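Local coordinates for pullulanase (Bacillus acidopullulyticus, PDB 2WAN), which hydrolyses the alpha-1,6-glucosidic linkages of pullulan and related branched glucans such as those derived from starch, at residues P112-E122 with G294-V305; P309-L318 with K359-L367. One frame throughout, in Å; residues are numbered along the deposited sequence. Where two conformers were deposited one is given.

Contact 1: residues P112-E122 with G294-V305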
# COMPACT_ATOMS: atom_id res chain seq x y z
N PRO A 112 -26.95 16.50 -26.41
CA PRO A 112 -27.01 17.10 -25.06
C PRO A 112 -27.54 16.11 -24.03
O PRO A 112 -28.70 15.69 -24.12
CB PRO A 112 -27.98 18.28 -25.24
CG PRO A 112 -28.24 18.39 -26.74
CD PRO A 112 -28.00 17.03 -27.30
N SER A 113 -26.71 15.73 -23.05
CA SER A 113 -27.08 14.64 -22.13
C SER A 113 -26.63 14.79 -20.68
O SER A 113 -25.66 15.50 -20.38
CB SER A 113 -26.57 13.31 -22.68
OG SER A 113 -25.16 13.32 -22.79
N VAL A 114 -27.34 14.12 -19.78
CA VAL A 114 -26.80 13.74 -18.47
C VAL A 114 -25.82 12.60 -18.78
O VAL A 114 -26.24 11.55 -19.25
CB VAL A 114 -27.90 13.27 -17.49
CG1 VAL A 114 -27.30 12.76 -16.18
CG2 VAL A 114 -28.90 14.39 -17.20
N SER A 115 -24.52 12.82 -18.57
CA SER A 115 -23.52 11.84 -19.01
C SER A 115 -23.19 10.76 -17.96
O SER A 115 -22.62 9.73 -18.30
CB SER A 115 -22.24 12.53 -19.51
OG SER A 115 -21.63 13.28 -18.47
N ASN A 116 -23.55 11.02 -16.71
CA ASN A 116 -23.38 10.08 -15.60
C ASN A 116 -24.23 10.49 -14.41
O ASN A 116 -24.49 11.69 -14.21
CB ASN A 116 -21.91 10.01 -15.13
CG ASN A 116 -21.62 8.78 -14.27
OD1 ASN A 116 -21.48 7.67 -14.78
ND2 ASN A 116 -21.53 8.97 -12.96
N ALA A 117 -24.67 9.51 -13.62
CA ALA A 117 -25.41 9.80 -12.39
C ALA A 117 -25.21 8.72 -11.33
O ALA A 117 -25.30 7.52 -11.63
CB ALA A 117 -26.90 9.99 -12.66
N TYR A 118 -24.94 9.16 -10.10
CA TYR A 118 -24.70 8.27 -8.97
C TYR A 118 -25.68 8.55 -7.85
O TYR A 118 -25.94 9.71 -7.53
CB TYR A 118 -23.28 8.46 -8.42
CG TYR A 118 -22.16 7.88 -9.24
CD1 TYR A 118 -22.25 6.59 -9.80
CD2 TYR A 118 -20.97 8.60 -9.43
CE1 TYR A 118 -21.21 6.05 -10.52
CE2 TYR A 118 -19.92 8.06 -10.14
CZ TYR A 118 -20.04 6.78 -10.69
OH TYR A 118 -19.00 6.22 -11.42
N LEU A 119 -26.19 7.49 -7.23
CA LEU A 119 -26.95 7.61 -6.01
C LEU A 119 -25.95 7.51 -4.86
O LEU A 119 -25.48 6.40 -4.53
CB LEU A 119 -28.04 6.52 -5.95
CG LEU A 119 -29.07 6.56 -4.82
CD1 LEU A 119 -29.93 7.85 -4.88
CD2 LEU A 119 -29.96 5.31 -4.86
N ASP A 120 -25.59 8.66 -4.29
CA ASP A 120 -24.50 8.72 -3.29
C ASP A 120 -24.97 8.81 -1.86
O ASP A 120 -24.16 8.80 -0.94
CB ASP A 120 -23.52 9.86 -3.61
CG ASP A 120 -22.52 9.48 -4.69
OD1 ASP A 120 -22.20 8.27 -4.86
OD2 ASP A 120 -22.03 10.40 -5.38
N ASP A 121 -26.29 8.93 -1.66
CA ASP A 121 -26.89 8.84 -0.33
C ASP A 121 -28.32 8.35 -0.56
O ASP A 121 -28.75 8.21 -1.70
CB ASP A 121 -26.87 10.20 0.39
CG ASP A 121 -26.90 10.08 1.91
OD1 ASP A 121 -26.36 10.99 2.58
OD2 ASP A 121 -27.44 9.09 2.45
N GLU A 122 -29.05 8.07 0.51
CA GLU A 122 -30.42 7.57 0.37
C GLU A 122 -31.30 8.47 -0.50
O GLU A 122 -32.08 7.97 -1.31
CB GLU A 122 -31.06 7.30 1.74
CG GLU A 122 -31.25 8.50 2.62
CD GLU A 122 -32.40 8.33 3.59
OE1 GLU A 122 -33.36 7.59 3.27
OE2 GLU A 122 -32.35 8.93 4.69
N GLY A 294 -34.01 19.57 -21.80
CA GLY A 294 -32.99 19.76 -22.84
C GLY A 294 -31.82 18.79 -22.77
O GLY A 294 -30.93 18.83 -23.63
N TYR A 295 -31.83 17.93 -21.75
CA TYR A 295 -30.79 16.92 -21.54
C TYR A 295 -31.34 15.49 -21.64
O TYR A 295 -32.33 15.15 -20.99
CB TYR A 295 -30.14 17.08 -20.15
CG TYR A 295 -29.26 18.30 -19.99
CD1 TYR A 295 -29.76 19.47 -19.41
CD2 TYR A 295 -27.93 18.28 -20.40
CE1 TYR A 295 -28.95 20.59 -19.25
CE2 TYR A 295 -27.11 19.40 -20.24
CZ TYR A 295 -27.63 20.55 -19.66
OH TYR A 295 -26.84 21.67 -19.50
N LYS A 296 -30.67 14.68 -22.45
CA LYS A 296 -30.96 13.24 -22.56
C LYS A 296 -30.80 12.57 -21.19
O LYS A 296 -29.86 12.86 -20.45
CB LYS A 296 -30.02 12.61 -23.60
CG LYS A 296 -30.17 11.10 -23.80
CD LYS A 296 -29.12 10.59 -24.78
CE LYS A 296 -29.49 9.22 -25.35
NZ LYS A 296 -29.10 8.09 -24.46
N ALA A 297 -31.75 11.69 -20.86
CA ALA A 297 -31.78 10.99 -19.57
C ALA A 297 -30.62 9.99 -19.41
O ALA A 297 -30.03 9.55 -20.40
CB ALA A 297 -33.12 10.28 -19.38
N HIS A 298 -30.31 9.65 -18.16
CA HIS A 298 -29.27 8.65 -17.84
C HIS A 298 -29.67 7.80 -16.65
O HIS A 298 -30.34 8.27 -15.73
CB HIS A 298 -27.93 9.33 -17.54
CG HIS A 298 -26.74 8.44 -17.72
ND1 HIS A 298 -26.28 7.61 -16.72
CD2 HIS A 298 -25.93 8.23 -18.78
CE1 HIS A 298 -25.23 6.94 -17.15
NE2 HIS A 298 -25.00 7.29 -18.40
N ASN A 299 -29.24 6.54 -16.65
CA ASN A 299 -29.38 5.68 -15.49
C ASN A 299 -28.65 6.25 -14.27
O ASN A 299 -27.61 6.91 -14.42
CB ASN A 299 -28.82 4.29 -15.81
CG ASN A 299 -28.90 3.34 -14.63
OD1 ASN A 299 -29.99 2.89 -14.25
ND2 ASN A 299 -27.76 3.04 -14.03
N ILE A 300 -29.22 6.02 -13.09
CA ILE A 300 -28.60 6.39 -11.82
C ILE A 300 -28.04 5.11 -11.18
O ILE A 300 -28.80 4.21 -10.77
CB ILE A 300 -29.61 7.02 -10.82
CG1 ILE A 300 -30.42 8.14 -11.47
CG2 ILE A 300 -28.89 7.52 -9.56
CD1 ILE A 300 -31.63 8.59 -10.64
N LEU A 301 -26.72 5.02 -11.11
CA LEU A 301 -26.08 3.83 -10.56
C LEU A 301 -25.86 4.05 -9.08
O LEU A 301 -25.32 5.09 -8.69
CB LEU A 301 -24.74 3.55 -11.25
CG LEU A 301 -24.10 2.20 -10.90
CD1 LEU A 301 -24.75 1.08 -11.69
CD2 LEU A 301 -22.60 2.28 -11.20
N PRO A 302 -26.28 3.09 -8.24
CA PRO A 302 -25.99 3.21 -6.82
C PRO A 302 -24.46 3.22 -6.57
O PRO A 302 -23.75 2.38 -7.12
CB PRO A 302 -26.63 1.95 -6.23
CG PRO A 302 -27.74 1.62 -7.21
CD PRO A 302 -27.12 1.91 -8.53
N ARG A 303 -23.98 4.20 -5.82
CA ARG A 303 -22.57 4.24 -5.42
C ARG A 303 -22.49 4.43 -3.90
O ARG A 303 -22.61 3.47 -3.16
CB ARG A 303 -21.76 5.30 -6.21
CG ARG A 303 -20.25 5.30 -5.87
CD ARG A 303 -19.45 6.30 -6.71
NE ARG A 303 -19.78 7.69 -6.39
CZ ARG A 303 -19.04 8.74 -6.73
NH1 ARG A 303 -17.90 8.59 -7.41
NH2 ARG A 303 -19.44 9.97 -6.40
N ASN A 304 -22.36 5.66 -3.42
CA ASN A 304 -22.07 5.86 -2.01
C ASN A 304 -23.27 5.63 -1.10
O ASN A 304 -23.12 5.53 0.12
CB ASN A 304 -21.41 7.22 -1.75
CG ASN A 304 -20.04 7.32 -2.38
OD1 ASN A 304 -19.40 6.31 -2.65
ND2 ASN A 304 -19.57 8.54 -2.62
N VAL A 305 -24.45 5.49 -1.70
CA VAL A 305 -25.63 5.05 -0.94
C VAL A 305 -25.36 3.68 -0.27
O VAL A 305 -25.85 3.42 0.84
CB VAL A 305 -26.89 5.01 -1.82
CG1 VAL A 305 -26.78 3.96 -2.95
CG2 VAL A 305 -28.13 4.75 -0.95
O HOH W 1 -27.49 10.33 -21.39

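Contact 2: residues P309-L318 with K359-L367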
# COMPACT_ATOMS: atom_id res chain seq x y z
N PRO A 309 -25.36 1.94 6.77
CA PRO A 309 -25.45 0.76 7.64
C PRO A 309 -26.45 -0.31 7.18
O PRO A 309 -26.24 -1.50 7.44
CB PRO A 309 -25.87 1.37 8.98
CG PRO A 309 -25.16 2.69 8.97
CD PRO A 309 -25.31 3.18 7.56
N ARG A 310 -27.53 0.09 6.51
CA ARG A 310 -28.53 -0.88 6.06
C ARG A 310 -28.00 -1.89 5.02
O ARG A 310 -28.56 -2.97 4.88
CB ARG A 310 -29.79 -0.18 5.53
CG ARG A 310 -29.60 0.56 4.23
CD ARG A 310 -30.93 1.08 3.70
NE ARG A 310 -31.87 -0.00 3.45
CZ ARG A 310 -33.17 0.17 3.19
NH1 ARG A 310 -33.69 1.39 3.17
NH2 ARG A 310 -33.94 -0.88 2.97
N TYR A 311 -26.92 -1.51 4.32
CA TYR A 311 -26.26 -2.38 3.33
C TYR A 311 -24.94 -2.92 3.85
O TYR A 311 -24.12 -3.43 3.06
CB TYR A 311 -26.02 -1.63 2.01
CG TYR A 311 -27.25 -0.90 1.50
CD1 TYR A 311 -28.34 -1.62 1.02
CD2 TYR A 311 -27.32 0.49 1.51
CE1 TYR A 311 -29.48 -0.98 0.57
CE2 TYR A 311 -28.47 1.15 1.05
CZ TYR A 311 -29.54 0.40 0.58
OH TYR A 311 -30.70 1.00 0.13
N ASP A 312 -24.72 -2.82 5.16
CA ASP A 312 -23.47 -3.25 5.76
C ASP A 312 -23.59 -4.59 6.48
O ASP A 312 -24.19 -4.69 7.57
CB ASP A 312 -22.89 -2.17 6.67
CG ASP A 312 -21.60 -2.60 7.31
OD1 ASP A 312 -20.67 -2.98 6.55
OD2 ASP A 312 -21.52 -2.59 8.56
N TYR A 313 -23.02 -5.62 5.87
CA TYR A 313 -23.07 -6.96 6.43
C TYR A 313 -21.81 -7.29 7.20
O TYR A 313 -20.71 -7.26 6.64
CB TYR A 313 -23.30 -8.00 5.32
CG TYR A 313 -23.42 -9.41 5.87
CD1 TYR A 313 -24.57 -9.81 6.56
CD2 TYR A 313 -22.39 -10.35 5.73
CE1 TYR A 313 -24.70 -11.09 7.08
CE2 TYR A 313 -22.50 -11.64 6.25
CZ TYR A 313 -23.67 -12.00 6.93
OH TYR A 313 -23.82 -13.26 7.46
N SER A 314 -21.97 -7.62 8.47
CA SER A 314 -20.82 -7.83 9.35
C SER A 314 -20.56 -9.29 9.71
O SER A 314 -19.65 -9.57 10.50
CB SER A 314 -20.94 -6.96 10.60
OG SER A 314 -22.07 -7.32 11.37
N GLY A 315 -21.33 -10.22 9.15
CA GLY A 315 -21.09 -11.65 9.41
C GLY A 315 -19.75 -12.14 8.87
O GLY A 315 -19.16 -11.49 7.99
N ASN A 316 -19.30 -13.29 9.36
CA ASN A 316 -17.99 -13.83 8.98
C ASN A 316 -18.10 -14.99 7.98
O ASN A 316 -17.13 -15.72 7.78
CB ASN A 316 -17.23 -14.30 10.24
CG ASN A 316 -17.98 -15.42 11.00
OD1 ASN A 316 -18.95 -15.99 10.51
ND2 ASN A 316 -17.52 -15.71 12.21
N ASP A 317 -19.26 -15.11 7.33
CA ASP A 317 -19.58 -16.25 6.48
C ASP A 317 -19.71 -15.94 4.98
O ASP A 317 -20.27 -16.75 4.23
CB ASP A 317 -20.85 -16.96 6.98
CG ASP A 317 -22.09 -16.11 6.86
OD1 ASP A 317 -21.97 -14.86 6.91
OD2 ASP A 317 -23.19 -16.68 6.71
N LEU A 318 -19.20 -14.80 4.52
CA LEU A 318 -19.18 -14.59 3.06
C LEU A 318 -18.32 -15.68 2.39
O LEU A 318 -17.25 -16.06 2.90
CB LEU A 318 -18.72 -13.18 2.67
CG LEU A 318 -19.66 -12.03 3.08
CD1 LEU A 318 -19.04 -10.67 2.66
CD2 LEU A 318 -21.05 -12.19 2.48
N LYS A 359 -32.77 -13.65 -0.73
CA LYS A 359 -32.45 -12.34 -0.16
C LYS A 359 -32.33 -12.43 1.36
O LYS A 359 -33.23 -12.95 2.03
CB LYS A 359 -33.52 -11.30 -0.53
CG LYS A 359 -33.16 -10.45 -1.72
CD LYS A 359 -34.28 -9.45 -2.07
CE LYS A 359 -33.94 -8.66 -3.34
NZ LYS A 359 -35.10 -7.90 -3.89
N SER A 360 -31.22 -11.94 1.89
CA SER A 360 -30.93 -12.01 3.32
C SER A 360 -30.43 -10.65 3.86
O SER A 360 -30.66 -9.62 3.23
CB SER A 360 -29.93 -13.14 3.60
OG SER A 360 -29.79 -13.38 4.99
N ASP A 361 -29.75 -10.67 5.00
CA ASP A 361 -29.32 -9.44 5.71
C ASP A 361 -28.45 -8.48 4.88
O ASP A 361 -27.46 -8.89 4.27
CB ASP A 361 -28.52 -9.80 6.97
CG ASP A 361 -29.33 -10.57 8.00
OD1 ASP A 361 -30.58 -10.61 7.92
OD2 ASP A 361 -28.69 -11.16 8.91
N ASN A 362 -28.81 -7.20 4.90
CA ASN A 362 -27.90 -6.14 4.47
C ASN A 362 -27.36 -6.32 3.06
O ASN A 362 -26.16 -6.14 2.80
CB ASN A 362 -26.76 -5.98 5.49
CG ASN A 362 -27.27 -5.91 6.93
OD1 ASN A 362 -26.91 -6.72 7.78
ND2 ASN A 362 -28.15 -4.94 7.19
N GLY A 363 -28.25 -6.68 2.14
CA GLY A 363 -27.89 -6.78 0.74
C GLY A 363 -27.26 -8.10 0.33
O GLY A 363 -26.90 -8.27 -0.83
N THR A 364 -27.17 -9.04 1.27
CA THR A 364 -26.63 -10.36 0.94
C THR A 364 -27.70 -11.31 0.39
O THR A 364 -28.90 -11.13 0.62
CB THR A 364 -25.89 -11.04 2.12
OG1 THR A 364 -26.82 -11.41 3.15
CG2 THR A 364 -24.81 -10.11 2.70
N TRP A 365 -27.23 -12.33 -0.32
CA TRP A 365 -28.05 -13.45 -0.77
C TRP A 365 -27.41 -14.71 -0.21
O TRP A 365 -26.18 -14.84 -0.17
CB TRP A 365 -28.09 -13.50 -2.30
CG TRP A 365 -28.83 -12.35 -2.95
CD1 TRP A 365 -28.44 -11.04 -3.00
CD2 TRP A 365 -30.07 -12.43 -3.65
NE1 TRP A 365 -29.38 -10.29 -3.68
CE2 TRP A 365 -30.39 -11.12 -4.10
CE3 TRP A 365 -30.96 -13.48 -3.95
CZ2 TRP A 365 -31.55 -10.84 -4.84
CZ3 TRP A 365 -32.12 -13.19 -4.68
CH2 TRP A 365 -32.40 -11.88 -5.11
N LYS A 366 -28.25 -15.64 0.23
CA LYS A 366 -27.74 -16.84 0.89
C LYS A 366 -28.42 -18.10 0.40
O LYS A 366 -29.52 -18.07 -0.16
CB LYS A 366 -27.91 -16.72 2.41
CG LYS A 366 -29.37 -16.83 2.88
CD LYS A 366 -29.46 -16.84 4.39
CE LYS A 366 -30.88 -17.20 4.84
NZ LYS A 366 -30.98 -17.24 6.33
N LEU A 367 -27.75 -19.23 0.62
CA LEU A 367 -28.37 -20.54 0.36
C LEU A 367 -27.63 -21.65 1.06
O LEU A 367 -26.39 -21.71 1.02
CB LEU A 367 -28.45 -20.84 -1.14
CG LEU A 367 -29.29 -22.06 -1.54
CD1 LEU A 367 -30.77 -21.80 -1.17
CD2 LEU A 367 -29.14 -22.33 -3.03
O HOH W 2 -24.88 -7.45 9.41

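Contact 1: residues P112-E122 with G294-V305
Tyr-118 and Leu-119 form parallel bridges with Leu-301 and Pro-302, and Ser-113 makes a single bridge with Lys-296; the axes of strands 114-121 and 295-299 come within 6.1 Å, 23° from parallel. Backbone hydrogen bonds form in two places. At one end Lys-296 N donates to Pro-112 O, and Val-114 N to Lys-296 O. At the other, Leu-301 N donates to Ala-117 O and Leu-119 N to Leu-301 O. Between them a water donates to Val-114 O and Ala-297 O, and Asn-116 CA lies over one face of the His-298 ring. Its ND1 donates to Asn-299 O (2.7 Å), fixing the ring's rotation. Leu-119 O takes Arg-303 N and Val-305 N from opposite faces of its plane.

Arg-303 NE donates to Asp-120 OD1 (2.9 Å, nearly straight) and its NH2 to Asp-120 OD2 (2.8 Å), a side-on salt bridge. Asp-120 OD1 also takes Asn-304 N (3.0 Å) on its anti lone pair. Arg-303 CD lies over the centre of the Tyr-118 ring, 3.8 Å from the centroid; the bend at chi3 (68°) turns NE and the guanidinium along the ring toward Asp-120, the planes 20° apart. A leucine for Arg-303 would probably leave the Asp-120 carboxylate without its counter-charge and the ring face less covered. Asn-116 ND2 sits over the opposite face. Tyr-118 OH bonds to Gln-571 and Thr-576.

On the other face of the sheet, Leu-119 CB meets Ile-300 CG2 (3.8 Å). Strand 124-129 flanks 114-121, and 288-292 flanks 295-302, so this pairing joins the first and last strands of a seven-stranded mixed sheet.

Contact 2: residues P309-L318 with K359-L367
Asn-362 makes the direct hydrogen bond of this contact. Its ND2 donates to Arg-310 O (3.1 Å, 168° at the hydrogen). The acceptor lies in the amide plane, but the donor stands above the carbonyl plane of Arg-310. Asn-362 CA also approaches Arg-310 O (3.3 Å) in a CA-H...O contact. The side chain also bonds through water: OD1 accepts a hydrogen bond from a water (2.7 Å) that accepts one from Ser-314 N. Both ends of the amide are thus tied to the 309-318 loop.

The apolar part is built on Tyr-313. Thr-364 CG2 lies over one face of its ring, 4.0 Å from the centroid and nearest to CG (3.5 Å). The tyrosine CG is anti to the backbone N (chi1 -177°), which carries the ring past Asn-362 CB to this methyl. Asp-361 CB touches the ring at CD1 and CE1.

Bonds within each segment fix the partners. Tyr-313 OH donates to Asp-317 OD1 (2.5 Å), which lies in the plane of the ring. Asp-361 O accepts from both OG1 and N of Thr-364, closing the turn before strand 364-370. Arg-330 makes a salt bridge with Asp-317 and a hydrogen bond with Thr-364 OG1, and Met-598 of helix 597-614 touches Tyr-313.

No salt bridge joins the two segments. One amide and one aromatic ring do most of the joining, so the hold probably depends more on shape and hydrogen bonding than on charge.

In the fold
The two contacts follow one another along the chain, with centres about 26 Å apart. Contact 1 closes the seven-stranded sheet. Contact 2 sets the lead-in to strand 319-322 against the sheet of the carbohydrate-binding module 48 region. They pack together where Val-305 O lies 3.3 Å from Tyr-311 CD2. Both touch parts of the chain interleaved with the eight-stranded parallel barrel, consistent with an alpha-amylase-type catalytic domain: contact 1 reaches Gln-571 and Thr-576, and contact 2 packs on helix 597-614. A glycerol, probably from the crystallisation liquor, bonds to Asn-304 ND2, and His-596 also touches that side chain. The centres lie about 31 Å (contact 1) and about 28 Å (contact 2) from the chain's centre.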